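Local coordinates for protein probable fatty acyl-CoA transferase Rv3272 (Mycobacterium tuberculosis, PDB 5YX6) that binds fatty acyl-CoAs, palmitoyl-CoA most tightly, and probably acts in fatty acid metabolism as a homodimeric family III CoA transferase, at residues L190-R193 with G197-D200. Residues are numbered along the deposited sequence; the frame is centred on the assembly and turned at random.
Sequences LLHR and GVAD
His192 and Arg193, on the last turns of helix 173-196, meet the connection 197-200 that doubles back along the helix end toward strand 201-205, a helix-to-strand turn in the Rossmann-fold domain. An i+4 to i hydrogen bond completes the helix's final turn: Gly197 N gives its hydrogen to Arg193 O at 3.0 Å, bent to 140° and reaching the oxygen from above the carbonyl plane. Gly197, with positive phi, is where the chain leaves the helix. Val198 then lies over one face of the His192 ring, its CB 3.8 Å from the ring centroid in a CH-pi contact displaced toward the rim. With CG anti to the backbone N (chi1 -161°), the ring swings out beside the connection to meet Val198. Its ND1 is hydrogen-bonded to Asn196, and Phe372 of the second subunit meets the ring edge-to-face. Alongside, Val198 O sits 3.2 Å from Arg193 CA. The rest of the Arg193 side chain runs off from the connection to a salt bridge with Asp97 and a hydrogen bond to Asn124 O. Arg193 and Gly197, with Asn124 and Glu194, line a pocket occupied by benzamidine in the crystal. Asp200 OD2 comes 4.0 Å from His192 CD2 and is hydrogen-bonded to Ser371 of the second subunit. Backbone bonding of Asp200 with Tyr127 joins the connection to strand 126-131, on whose Ile126 Leu190 and Arg193 pack.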
ATOM      1  N   LEU A 190       9.670  16.380  -7.277  1.00 27.82           N
ATOM      2  CA  LEU A 190       9.315  17.306  -8.345  1.00 28.32           C
ATOM      3  C   LEU A 190       8.821  18.641  -7.783  1.00 28.82           C
ATOM      4  O   LEU A 190       9.080  19.700  -8.350  1.00 28.49           O
ATOM      5  CB  LEU A 190       8.249  16.690  -9.249  1.00 23.51           C
ATOM      6  CG  LEU A 190       8.752  15.581 -10.173  1.00 28.36           C
ATOM      7  CD1 LEU A 190       7.569  14.896 -10.842  1.00 26.79           C
ATOM      8  CD2 LEU A 190       9.741  16.119 -11.215  1.00 30.57           C
ATOM      9  N   LEU A 191       8.101  18.574  -6.669  1.00 28.26           N
ATOM     10  CA  LEU A 191       7.580  19.762  -6.008  1.00 30.39           C
ATOM     11  C   LEU A 191       8.712  20.513  -5.329  1.00 32.94           C
ATOM     12  O   LEU A 191       8.779  21.739  -5.388  1.00 32.94           O
ATOM     13  CB  LEU A 191       6.526  19.371  -4.983  1.00 22.17           C
ATOM     14  CG  LEU A 191       5.440  20.323  -4.494  1.00 33.56           C
ATOM     15  CD1 LEU A 191       4.840  21.196  -5.592  1.00 28.58           C
ATOM     16  CD2 LEU A 191       4.368  19.467  -3.832  1.00 31.16           C
ATOM     17  N   HIS A 192       9.618  19.758  -4.717  1.00 30.24           N
ATOM     18  CA  HIS A 192      10.780  20.327  -4.043  1.00 33.16           C
ATOM     19  C   HIS A 192      11.567  21.146  -5.053  1.00 29.53           C
ATOM     20  O   HIS A 192      11.967  22.275  -4.783  1.00 32.30           O
ATOM     21  CB  HIS A 192      11.654  19.212  -3.446  1.00 32.58           C
ATOM     22  CG  HIS A 192      12.607  19.661  -2.381  1.00 29.21           C
ATOM     23  ND1 HIS A 192      12.367  20.746  -1.562  1.00 31.33           N
ATOM     24  CD2 HIS A 192      13.806  19.162  -1.994  1.00 29.70           C
ATOM     25  CE1 HIS A 192      13.373  20.891  -0.720  1.00 28.62           C
ATOM     26  NE2 HIS A 192      14.262  19.942  -0.962  1.00 28.19           N
ATOM     27  N   ARG A 193      11.780  20.562  -6.225  1.00 31.44           N
ATOM     28  CA  ARG A 193      12.517  21.232  -7.282  1.00 32.25           C
ATOM     29  C   ARG A 193      11.759  22.471  -7.761  1.00 32.53           C
ATOM     30  O   ARG A 193      12.330  23.554  -7.883  1.00 33.48           O
ATOM     31  CB  ARG A 193      12.770  20.274  -8.448  1.00 24.25           C
ATOM     32  CG  ARG A 193      13.807  20.784  -9.430  1.00 27.44           C
ATOM     33  CD  ARG A 193      13.968  19.843 -10.595  1.00 31.01           C
ATOM     34  NE  ARG A 193      12.740  19.754 -11.375  1.00 32.46           N
ATOM     35  CZ  ARG A 193      12.660  19.197 -12.579  1.00 34.49           C
ATOM     36  NH1 ARG A 193      13.739  18.659 -13.134  1.00 28.97           N
ATOM     37  NH2 ARG A 193      11.501  19.168 -13.221  1.00 31.25           N
ATOM     38  N   GLY A 197      14.050  24.823  -5.804  1.00 32.71           N
ATOM     39  CA  GLY A 197      15.230  24.749  -6.653  1.00 33.31           C
ATOM     40  C   GLY A 197      16.195  23.633  -6.272  1.00 34.96           C
ATOM     41  O   GLY A 197      17.358  23.621  -6.701  1.00 42.37           O
ATOM     42  N   VAL A 198      15.709  22.690  -5.472  1.00 32.00           N
ATOM     43  CA  VAL A 198      16.511  21.547  -5.042  1.00 33.34           C
ATOM     44  C   VAL A 198      16.144  20.270  -5.822  1.00 30.26           C
ATOM     45  O   VAL A 198      14.984  19.848  -5.827  1.00 34.94           O
ATOM     46  CB  VAL A 198      16.332  21.283  -3.527  1.00 31.26           C
ATOM     47  CG1 VAL A 198      17.208  20.126  -3.093  1.00 30.40           C
ATOM     48  CG2 VAL A 198      16.696  22.522  -2.727  1.00 34.24           C
ATOM     49  N   ALA A 199      17.138  19.649  -6.451  1.00 30.51           N
ATOM     50  CA  ALA A 199      16.953  18.392  -7.179  1.00 30.46           C
ATOM     51  C   ALA A 199      17.517  17.228  -6.364  1.00 30.63           C
ATOM     52  O   ALA A 199      18.722  17.106  -6.199  1.00 33.47           O
ATOM     53  CB  ALA A 199      17.614  18.458  -8.558  1.00 29.97           C
ATOM     54  N   ASP A 200      16.635  16.375  -5.859  1.00 32.54           N
ATOM     55  CA  ASP A 200      16.977  15.436  -4.795  1.00 33.24           C
ATOM     56  C   ASP A 200      17.312  14.016  -5.249  1.00 31.50           C
ATOM     57  O   ASP A 200      17.085  13.636  -6.400  1.00 29.69           O
ATOM     58  CB  ASP A 200      15.817  15.359  -3.790  1.00 33.79           C
ATOM     59  CG  ASP A 200      16.291  15.277  -2.349  1.00 36.48           C
ATOM     60  OD1 ASP A 200      17.465  14.909  -2.111  1.00 36.81           O
ATOM     61  OD2 ASP A 200      15.475  15.558  -1.449  1.00 35.87           O
TER